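Local structure of 165aa long hypothetical protein (Pyrococcus horikoshii, 2DC4) at residues D33-L38 against L43-K48; G121-I126 against K157-L162; N67-E72 against E135-I140. The protein is of unknown function but belongs to the CYTH family, whose antiparallel eight-stranded tunnel probably binds a triphosphate-bearing substrate together with divalent metal ions. All coordinates share one frame; numbering follows the deposited sequence.

Contact 1: residues D33-L38 against L43-K48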
loop_
_atom_site.group_PDB
_atom_site.type_symbol
_atom_site.label_atom_id
_atom_site.label_comp_id
_atom_site.label_asym_id
_atom_site.label_seq_id
_atom_site.Cartn_x
_atom_site.Cartn_y
_atom_site.Cartn_z
ATOM N N ASP A 33 5.161 -2.563 -14.174
ATOM C CA ASP A 33 4.031 -1.826 -13.616
ATOM C C ASP A 33 2.695 -2.428 -13.995
ATOM O O ASP A 33 2.424 -2.653 -15.171
ATOM C CB ASP A 33 4.019 -0.375 -14.105
ATOM C CG ASP A 33 5.295 0.364 -13.798
ATOM O OD1 ASP A 33 5.995 -0.028 -12.849
ATOM O OD2 ASP A 33 5.584 1.355 -14.507
ATOM N N VAL A 34 1.856 -2.682 -12.997
ATOM C CA VAL A 34 0.522 -3.202 -13.258
ATOM C C VAL A 34 -0.439 -2.038 -13.026
ATOM O O VAL A 34 -0.591 -1.547 -11.903
ATOM C CB VAL A 34 0.170 -4.383 -12.322
ATOM C CG1 VAL A 34 -1.283 -4.782 -12.511
ATOM C CG2 VAL A 34 1.079 -5.557 -12.619
ATOM N N TYR A 35 -1.061 -1.571 -14.105
ATOM C CA TYR A 35 -1.988 -0.448 -14.027
ATOM C C TYR A 35 -3.425 -0.861 -13.793
ATOM O O TYR A 35 -3.869 -1.898 -14.275
ATOM C CB TYR A 35 -1.940 0.387 -15.309
ATOM C CG TYR A 35 -0.740 1.294 -15.423
ATOM C CD1 TYR A 35 0.504 0.796 -15.796
ATOM C CD2 TYR A 35 -0.857 2.660 -15.162
ATOM C CE1 TYR A 35 1.607 1.634 -15.912
ATOM C CE2 TYR A 35 0.241 3.509 -15.273
ATOM C CZ TYR A 35 1.465 2.991 -15.649
ATOM O OH TYR A 35 2.553 3.826 -15.755
ATOM N N PHE A 36 -4.145 -0.023 -13.056
ATOM C CA PHE A 36 -5.549 -0.250 -12.748
ATOM C C PHE A 36 -6.345 0.914 -13.311
ATOM O O PHE A 36 -5.996 2.073 -13.106
ATOM C CB PHE A 36 -5.743 -0.355 -11.236
ATOM C CG PHE A 36 -5.254 -1.646 -10.667
ATOM C CD1 PHE A 36 -6.050 -2.785 -10.719
ATOM C CD2 PHE A 36 -3.975 -1.744 -10.127
ATOM C CE1 PHE A 36 -5.580 -4.008 -10.242
ATOM C CE2 PHE A 36 -3.496 -2.958 -9.650
ATOM C CZ PHE A 36 -4.298 -4.094 -9.706
ATOM N N GLU A 37 -7.419 0.597 -14.023
ATOM C CA GLU A 37 -8.245 1.617 -14.651
ATOM C C GLU A 37 -9.011 2.529 -13.699
ATOM O O GLU A 37 -9.804 2.079 -12.871
ATOM C CB GLU A 37 -9.213 0.961 -15.640
ATOM C CG GLU A 37 -10.150 1.936 -16.329
ATOM C CD GLU A 37 -10.790 1.350 -17.574
ATOM O OE1 GLU A 37 -11.246 0.187 -17.520
ATOM O OE2 GLU A 37 -10.846 2.058 -18.603
ATOM N N LEU A 38 -8.755 3.825 -13.832
ATOM C CA LEU A 38 -9.411 4.840 -13.023
ATOM C C LEU A 38 -10.046 5.821 -13.989
ATOM O O LEU A 38 -9.693 5.855 -15.168
ATOM C CB LEU A 38 -8.399 5.600 -12.165
ATOM C CG LEU A 38 -7.683 4.860 -11.040
ATOM C CD1 LEU A 38 -6.794 5.840 -10.287
ATOM C CD2 LEU A 38 -8.707 4.240 -10.103
ATOM N N LEU A 43 -4.440 7.966 -12.706
ATOM C CA LEU A 43 -3.675 6.742 -12.952
ATOM C C LEU A 43 -3.378 6.038 -11.634
ATOM O O LEU A 43 -3.194 6.685 -10.608
ATOM C CB LEU A 43 -2.339 7.073 -13.622
ATOM C CG LEU A 43 -2.337 7.740 -14.997
ATOM C CD1 LEU A 43 -0.921 8.213 -15.323
ATOM C CD2 LEU A 43 -2.830 6.757 -16.042
ATOM N N LEU A 44 -3.324 4.712 -11.675
ATOM C CA LEU A 44 -3.011 3.917 -10.490
ATOM C C LEU A 44 -2.214 2.704 -10.926
ATOM O O LEU A 44 -2.616 1.980 -11.838
ATOM C CB LEU A 44 -4.286 3.445 -9.779
ATOM C CG LEU A 44 -4.078 2.548 -8.546
ATOM C CD1 LEU A 44 -3.297 3.300 -7.477
ATOM C CD2 LEU A 44 -5.428 2.108 -8.005
ATOM N N ARG A 45 -1.081 2.469 -10.279
ATOM C CA ARG A 45 -0.285 1.310 -10.642
ATOM C C ARG A 45 0.507 0.784 -9.466
ATOM O O ARG A 45 0.753 1.493 -8.487
ATOM C CB ARG A 45 0.698 1.660 -11.763
ATOM C CG ARG A 45 1.836 2.533 -11.283
ATOM C CD ARG A 45 2.801 2.950 -12.381
ATOM N NE ARG A 45 3.841 3.808 -11.820
ATOM C CZ ARG A 45 4.321 4.892 -12.417
ATOM N NH1 ARG A 45 3.856 5.260 -13.603
ATOM N NH2 ARG A 45 5.256 5.618 -11.816
ATOM N N VAL A 46 0.886 -0.481 -9.572
ATOM C CA VAL A 46 1.717 -1.131 -8.578
ATOM C C VAL A 46 2.992 -1.451 -9.341
ATOM O O VAL A 46 2.962 -2.164 -10.346
ATOM C CB VAL A 46 1.108 -2.444 -8.067
ATOM C CG1 VAL A 46 2.126 -3.176 -7.203
ATOM C CG2 VAL A 46 -0.161 -2.160 -7.281
ATOM N N ARG A 47 4.107 -0.907 -8.875
ATOM C CA ARG A 47 5.392 -1.130 -9.528
ATOM C C ARG A 47 6.321 -2.056 -8.760
ATOM O O ARG A 47 6.427 -1.975 -7.537
ATOM C CB ARG A 47 6.114 0.206 -9.740
ATOM C CG ARG A 47 7.591 0.057 -10.109
ATOM C CD ARG A 47 8.208 1.389 -10.535
ATOM N NE ARG A 47 7.584 1.902 -11.751
ATOM C CZ ARG A 47 7.762 3.133 -12.226
ATOM N NH1 ARG A 47 8.549 3.987 -11.587
ATOM N NH2 ARG A 47 7.150 3.509 -13.339
ATOM N N LYS A 48 6.975 -2.943 -9.506
ATOM C CA LYS A 48 7.966 -3.864 -8.968
ATOM C C LYS A 48 9.279 -3.573 -9.692
ATOM O O LYS A 48 9.312 -3.509 -10.922
ATOM C CB LYS A 48 7.568 -5.318 -9.237
ATOM C CG LYS A 48 6.419 -5.812 -8.395
ATOM C CD LYS A 48 6.043 -7.249 -8.734
ATOM C CE LYS A 48 5.319 -7.353 -10.072
ATOM N NZ LYS A 48 4.840 -8.738 -10.346
HETATM O O HOH W 1 -4.263 3.621 -14.447
#

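Contact 2: residues G121-I126 against K157-L162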
loop_
_atom_site.group_PDB
_atom_site.type_symbol
_atom_site.label_atom_id
_atom_site.label_comp_id
_atom_site.label_asym_id
_atom_site.label_seq_id
_atom_site.Cartn_x
_atom_site.Cartn_y
_atom_site.Cartn_z
ATOM N N GLY A 121 8.878 0.810 -27.391
ATOM C CA GLY A 121 10.047 1.433 -27.987
ATOM C C GLY A 121 10.925 2.132 -26.965
ATOM O O GLY A 121 10.792 1.888 -25.766
ATOM N N ASP A 122 11.811 3.008 -27.430
ATOM C CA ASP A 122 12.709 3.721 -26.524
ATOM C C ASP A 122 12.293 5.175 -26.340
ATOM O O ASP A 122 12.023 5.890 -27.305
ATOM C CB ASP A 122 14.147 3.636 -27.037
ATOM C CG ASP A 122 14.621 2.201 -27.190
ATOM O OD1 ASP A 122 14.364 1.393 -26.276
ATOM O OD2 ASP A 122 15.253 1.880 -28.219
ATOM N N PHE A 123 12.250 5.611 -25.085
ATOM C CA PHE A 123 11.836 6.968 -24.772
ATOM C C PHE A 123 12.731 7.577 -23.716
ATOM O O PHE A 123 13.335 6.868 -22.912
ATOM C CB PHE A 123 10.397 6.980 -24.246
ATOM C CG PHE A 123 9.397 6.369 -25.186
ATOM C CD1 PHE A 123 9.242 4.990 -25.262
ATOM C CD2 PHE A 123 8.623 7.179 -26.008
ATOM C CE1 PHE A 123 8.326 4.428 -26.149
ATOM C CE2 PHE A 123 7.708 6.628 -26.895
ATOM C CZ PHE A 123 7.558 5.255 -26.968
ATOM N N LEU A 124 12.813 8.901 -23.732
ATOM C CA LEU A 124 13.600 9.617 -22.740
ATOM C C LEU A 124 12.658 10.578 -22.051
ATOM O O LEU A 124 11.990 11.373 -22.707
ATOM C CB LEU A 124 14.734 10.429 -23.382
ATOM C CG LEU A 124 15.400 11.419 -22.406
ATOM C CD1 LEU A 124 16.217 10.653 -21.373
ATOM C CD2 LEU A 124 16.292 12.400 -23.163
ATOM N N ASP A 125 12.575 10.489 -20.728
ATOM C CA ASP A 125 11.750 11.413 -19.980
ATOM C C ASP A 125 12.727 12.384 -19.333
ATOM O O ASP A 125 13.704 11.963 -18.713
ATOM C CB ASP A 125 10.958 10.696 -18.881
ATOM C CG ASP A 125 9.721 10.003 -19.409
ATOM O OD1 ASP A 125 8.894 10.681 -20.055
ATOM O OD2 ASP A 125 9.563 8.788 -19.172
ATOM N N ILE A 126 12.492 13.676 -19.514
ATOM C CA ILE A 126 13.345 14.677 -18.889
ATOM C C ILE A 126 12.461 15.304 -17.823
ATOM O O ILE A 126 11.430 15.915 -18.125
ATOM C CB ILE A 126 13.819 15.758 -19.884
ATOM C CG1 ILE A 126 14.572 15.104 -21.049
ATOM C CG2 ILE A 126 14.728 16.759 -19.159
ATOM C CD1 ILE A 126 15.164 16.113 -22.042
ATOM N N LYS A 157 1.645 10.748 -25.326
ATOM C CA LYS A 157 1.012 9.571 -24.744
ATOM C C LYS A 157 1.729 8.966 -23.544
ATOM O O LYS A 157 2.955 8.981 -23.455
ATOM C CB LYS A 157 0.830 8.492 -25.813
ATOM C CG LYS A 157 -0.167 8.853 -26.907
ATOM C CD LYS A 157 -0.345 7.691 -27.878
ATOM C CE LYS A 157 -1.458 7.965 -28.876
ATOM N NZ LYS A 157 -1.687 6.800 -29.781
ATOM N N LEU A 158 0.937 8.432 -22.620
ATOM C CA LEU A 158 1.470 7.787 -21.425
ATOM C C LEU A 158 1.939 6.391 -21.822
ATOM O O LEU A 158 1.477 5.839 -22.814
ATOM C CB LEU A 158 0.373 7.675 -20.366
ATOM C CG LEU A 158 -0.338 8.982 -20.016
ATOM C CD1 LEU A 158 -1.513 8.695 -19.087
ATOM C CD2 LEU A 158 0.650 9.941 -19.367
ATOM N N TYR A 159 2.849 5.817 -21.045
ATOM C CA TYR A 159 3.354 4.489 -21.352
ATOM C C TYR A 159 2.257 3.437 -21.409
ATOM O O TYR A 159 2.316 2.526 -22.230
ATOM C CB TYR A 159 4.421 4.083 -20.332
ATOM C CG TYR A 159 5.726 4.813 -20.533
ATOM C CD1 TYR A 159 6.366 5.454 -19.472
ATOM C CD2 TYR A 159 6.311 4.888 -21.798
ATOM C CE1 TYR A 159 7.560 6.163 -19.674
ATOM C CE2 TYR A 159 7.495 5.586 -22.006
ATOM C CZ TYR A 159 8.112 6.223 -20.942
ATOM O OH TYR A 159 9.270 6.940 -21.163
ATOM N N ILE A 160 1.253 3.561 -20.548
ATOM C CA ILE A 160 0.169 2.588 -20.547
ATOM C C ILE A 160 -0.653 2.693 -21.843
ATOM O O ILE A 160 -1.301 1.731 -22.258
ATOM C CB ILE A 160 -0.727 2.756 -19.275
ATOM C CG1 ILE A 160 -1.767 1.632 -19.205
ATOM C CG2 ILE A 160 -1.392 4.127 -19.271
ATOM C CD1 ILE A 160 -1.168 0.228 -19.163
ATOM N N GLU A 161 -0.598 3.852 -22.498
ATOM C CA GLU A 161 -1.315 4.051 -23.763
ATOM C C GLU A 161 -0.432 3.659 -24.959
ATOM O O GLU A 161 -0.934 3.387 -26.049
ATOM C CB GLU A 161 -1.735 5.520 -23.927
ATOM C CG GLU A 161 -2.562 6.100 -22.782
ATOM C CD GLU A 161 -2.927 7.568 -22.996
ATOM O OE1 GLU A 161 -2.018 8.393 -23.260
ATOM O OE2 GLU A 161 -4.129 7.900 -22.891
ATOM N N LEU A 162 0.880 3.633 -24.749
ATOM C CA LEU A 162 1.834 3.309 -25.809
ATOM C C LEU A 162 2.091 1.829 -26.065
ATOM O O LEU A 162 2.396 1.442 -27.191
ATOM C CB LEU A 162 3.173 3.998 -25.531
ATOM C CG LEU A 162 3.173 5.522 -25.660
ATOM C CD1 LEU A 162 4.365 6.112 -24.926
ATOM C CD2 LEU A 162 3.187 5.903 -27.136
#

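Contact 3: residues N67-E72 against E135-I140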
loop_
_atom_site.group_PDB
_atom_site.type_symbol
_atom_site.label_atom_id
_atom_site.label_comp_id
_atom_site.label_asym_id
_atom_site.label_seq_id
_atom_site.Cartn_x
_atom_site.Cartn_y
_atom_site.Cartn_z
ATOM N N ASN A 67 0.117 16.089 -20.940
ATOM C CA ASN A 67 0.652 15.013 -20.109
ATOM C C ASN A 67 2.054 15.380 -19.623
ATOM O O ASN A 67 2.941 14.530 -19.564
ATOM C CB ASN A 67 0.705 13.703 -20.906
ATOM C CG ASN A 67 -0.668 13.099 -21.136
ATOM O OD1 ASN A 67 -1.644 13.475 -20.480
ATOM N ND2 ASN A 67 -0.757 12.169 -22.080
ATOM N N GLU A 68 2.244 16.646 -19.262
ATOM C CA GLU A 68 3.541 17.125 -18.796
ATOM C C GLU A 68 3.561 17.557 -17.334
ATOM O O GLU A 68 4.629 17.776 -16.765
ATOM C CB GLU A 68 4.010 18.288 -19.679
ATOM C CG GLU A 68 4.489 17.855 -21.058
ATOM C CD GLU A 68 4.760 19.027 -21.990
ATOM O OE1 GLU A 68 4.966 20.155 -21.500
ATOM O OE2 GLU A 68 4.780 18.809 -23.219
ATOM N N GLU A 69 2.385 17.680 -16.729
ATOM C CA GLU A 69 2.292 18.093 -15.332
ATOM C C GLU A 69 1.436 17.078 -14.591
ATOM O O GLU A 69 0.347 16.739 -15.047
ATOM C CB GLU A 69 1.655 19.483 -15.234
ATOM C CG GLU A 69 2.269 20.508 -16.175
ATOM C CD GLU A 69 1.643 21.884 -16.026
ATOM O OE1 GLU A 69 0.426 21.956 -15.754
ATOM O OE2 GLU A 69 2.366 22.889 -16.195
ATOM N N PHE A 70 1.933 16.586 -13.460
ATOM C CA PHE A 70 1.192 15.590 -12.690
ATOM C C PHE A 70 1.283 15.789 -11.188
ATOM O O PHE A 70 2.233 16.372 -10.677
ATOM C CB PHE A 70 1.725 14.163 -12.932
ATOM C CG PHE A 70 1.954 13.802 -14.368
ATOM C CD1 PHE A 70 2.992 14.378 -15.093
ATOM C CD2 PHE A 70 1.168 12.832 -14.980
ATOM C CE1 PHE A 70 3.244 13.990 -16.403
ATOM C CE2 PHE A 70 1.412 12.437 -16.292
ATOM C CZ PHE A 70 2.453 13.018 -17.005
ATOM N N TYR A 71 0.275 15.290 -10.483
ATOM C CA TYR A 71 0.301 15.294 -9.032
ATOM C C TYR A 71 0.636 13.828 -8.805
ATOM O O TYR A 71 -0.024 12.955 -9.365
ATOM C CB TYR A 71 -1.063 15.571 -8.408
ATOM C CG TYR A 71 -1.052 15.263 -6.925
ATOM C CD1 TYR A 71 -0.283 16.022 -6.046
ATOM C CD2 TYR A 71 -1.738 14.162 -6.417
ATOM C CE1 TYR A 71 -0.193 15.693 -4.696
ATOM C CE2 TYR A 71 -1.651 13.821 -5.064
ATOM C CZ TYR A 71 -0.876 14.590 -4.215
ATOM O OH TYR A 71 -0.770 14.255 -2.886
ATOM N N GLU A 72 1.657 13.547 -8.009
ATOM C CA GLU A 72 2.027 12.160 -7.771
ATOM C C GLU A 72 2.033 11.786 -6.301
ATOM O O GLU A 72 2.549 12.520 -5.463
ATOM C CB GLU A 72 3.404 11.863 -8.370
ATOM C CG GLU A 72 3.894 10.446 -8.096
ATOM C CD GLU A 72 5.253 10.163 -8.706
ATOM O OE1 GLU A 72 6.207 10.914 -8.416
ATOM O OE2 GLU A 72 5.368 9.187 -9.475
ATOM N N GLU A 135 8.868 27.814 -15.360
ATOM C CA GLU A 135 10.324 27.861 -15.297
ATOM C C GLU A 135 10.884 26.455 -15.467
ATOM O O GLU A 135 11.963 26.266 -16.032
ATOM C CB GLU A 135 10.771 28.435 -13.948
ATOM C CG GLU A 135 12.275 28.454 -13.731
ATOM C CD GLU A 135 12.665 29.027 -12.377
ATOM O OE1 GLU A 135 12.363 30.211 -12.117
ATOM O OE2 GLU A 135 13.275 28.294 -11.570
ATOM N N GLY A 136 10.142 25.471 -14.972
ATOM C CA GLY A 136 10.579 24.092 -15.078
ATOM C C GLY A 136 10.612 23.633 -16.522
ATOM O O GLY A 136 11.581 23.014 -16.966
ATOM N N LYS A 137 9.550 23.934 -17.260
ATOM C CA LYS A 137 9.495 23.541 -18.661
ATOM C C LYS A 137 10.591 24.233 -19.459
ATOM O O LYS A 137 11.117 23.666 -20.411
ATOM C CB LYS A 137 8.121 23.854 -19.257
ATOM C CG LYS A 137 7.012 22.982 -18.694
ATOM C CD LYS A 137 5.737 23.070 -19.520
ATOM C CE LYS A 137 4.682 22.115 -18.989
ATOM N NZ LYS A 137 3.473 22.068 -19.859
ATOM N N LYS A 138 10.940 25.456 -19.069
ATOM C CA LYS A 138 11.995 26.192 -19.759
ATOM C C LYS A 138 13.330 25.486 -19.546
ATOM O O LYS A 138 14.171 25.423 -20.450
ATOM C CB LYS A 138 12.080 27.629 -19.233
ATOM C CG LYS A 138 10.840 28.470 -19.502
ATOM C CD LYS A 138 11.011 29.883 -18.962
ATOM C CE LYS A 138 9.810 30.756 -19.299
ATOM N NZ LYS A 138 10.012 32.167 -18.864
ATOM N N ILE A 139 13.521 24.946 -18.347
ATOM C CA ILE A 139 14.756 24.241 -18.038
ATOM C C ILE A 139 14.817 22.943 -18.834
ATOM O O ILE A 139 15.854 22.594 -19.395
ATOM C CB ILE A 139 14.856 23.914 -16.534
ATOM C CG1 ILE A 139 15.000 25.208 -15.731
ATOM C CG2 ILE A 139 16.040 22.991 -16.278
ATOM C CD1 ILE A 139 14.997 24.996 -14.227
ATOM N N ILE A 140 13.695 22.234 -18.878
ATOM C CA ILE A 140 13.629 20.979 -19.612
ATOM C C ILE A 140 13.957 21.213 -21.076
ATOM O O ILE A 140 14.721 20.458 -21.669
ATOM C CB ILE A 140 12.233 20.332 -19.492
ATOM C CG1 ILE A 140 12.065 19.761 -18.080
ATOM C CG2 ILE A 140 12.058 19.238 -20.553
ATOM C CD1 ILE A 140 10.702 19.183 -17.788
#

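Contact 1: residues D33-L38 against L43-K48
Asp-33 and Arg-47 face each other as a non-hydrogen-bonded pair of an antiparallel hairpin and are joined by a side-on, two-nitrogen salt bridge. Arg-47 NE meets Asp-33 OD1 at 2.7 Å and Arg-47 NH2 meets Asp-33 OD2 at 2.9 Å, both on the syn side of the carboxylate, whose plane is turned 23° from the guanidinium. The bend at chi3 (-64°) brings the Arg-47 head back alongside the aspartate.

On the same face, Tyr-35 and Arg-45 run side by side in one direction. Arg-45 CB sits 3.8 Å from the centroid of the Tyr-35 ring, almost straight over it, a CH-pi contact; the chain then extends along the ring until NH1 donates to Tyr-35 OH at 2.9 Å, with a bent N-H angle of 146°. Arg-47 NH2 in turn lies over the Arg-45 guanidinium.

Backbone bonds pair Val-34 with Val-46 in both directions, and Phe-36 N reaches Leu-44 O at 2.8 Å. Beyond them a water bridges Phe-36 O and Leu-44 N.

The other face is apolar. Val-46 CG2 touches the edge of the Phe-36 ring, 4.2 Å from CE2. Helix 80-89 covers Val-34 and Val-46 through Ile-84, while Leu-86 of the second subunit packs on Leu-44. At the turn end, Leu-38 CD1 packs on Leu-44 CB at 3.5 Å.

The hairpin is thus amphipathic: a greasy outer side meets helix and dimer partner, and an inner side holds two arginines in fixed orientation, consistent with the anion-binding tunnel of CYTH proteins.

Contact 2: residues G121-I126 against K157-L162
Tyr-159 and Phe-123 pass alongside one another, each pointing back toward the other's backbone, and their rings meet as an offset edge-to-face pair. The edge of Tyr-159 is turned to the face of Phe-123, with centroids 5.6 Å apart and planes at 74°. Tyr-159 CE2 makes the touch, 3.7 Å from Phe-123 CD1, while Phe-123 CB lies in the plane of the tyrosine ring, 3.3 Å from its OH. With CG anti to its carbonyl carbon (chi1 -73°), Tyr-159 sends its ring from the short helix 159-162 to strand 121-128.

There Tyr-159 OH donates a hydrogen bond to Asp-125 OD2 at 2.7 Å. It arrives from above the carboxylate plane, and the ring stands steeply to that plane. Asn-115, on the next strand, also hydrogen-bonds the hydroxyl, and Lys-6 makes a cation-pi contact with the ring.

Leu-162, one helical turn on, comes to meet Phe-123 from the helix side. Its CD1 makes an off-centre CH-pi contact with the ring, 3.9 Å from Phe-123 CZ.

The C-terminal helix is therefore tied to the barrel strand by an aromatic and aliphatic grip round one phenylalanine, and the buried hydroxyl has two polar partners, the Asp-125 carboxylate to which it donates and the side-chain amide nitrogen of Asn-115.

Contact 3: residues N67-E72 against E135-I140
Lys-137 lies roughly perpendicular to the side chains of Glu-68 and Glu-69 and closes a salt-bridge network between helix 133-146 and the turn leading into strand 69-76, together with that strand's first residue. Its NZ donates to Glu-68 OE1 at 2.9 Å, coming from 37° above the carboxylate plane. Glu-69 is the weaker mate: its OE2 stands 3.9 Å from Lys-137 NZ, a long salt bridge, and slightly closer to CE, at 3.7 Å. The lysine chain, extended beyond CG, carries the ammonium across to lie 3.8 Å from Glu-68 CB.

In the second shell, Arg-66 forms a salt bridge with Glu-68 OE2, so both oxygens of the carboxylate are engaged, which would limit its rotation. Asp-64 OD1 helps to fix the backbone of both glutamates by accepting their N-H groups. On the helix side, Ile-140 packs on Val-5, Ile-126 and Val-128, seating the helix against the barrel.

With an alanine at this position in place of Lys-137, Glu-68 OE1 would probably lose its ammonium partner and Glu-69 its long salt bridge, leaving both carboxylates freer to turn.

Lys-137 and Arg-66 probably offset much of the negative charge of the two glutamates, so what joins segments 67-72 and 135-140 is ionic rather than apolar.

In the fold
All three contacts draw on the same closed antiparallel sheet, but from different places. Contact 1 joins two neighbouring strands of it and is buried; its chemistry is divided between a polar inner face and an apolar outer one. Contact 2, also buried and nearest the centre of the chain, brings the C-terminal helix to a strand further round the barrel, mixing aromatic packing with a single polar bond. Contact 3 is only partly buried and relies on ion pairs. They meet at their margins: Tyr-35 packs on Ile-160, Leu-43 and Phe-70 both touch Leu-158, and Ile-140 lies against Ile-126. Helix 159-162 thus adjoins contact 1, and Leu-158 just before it reaches both others.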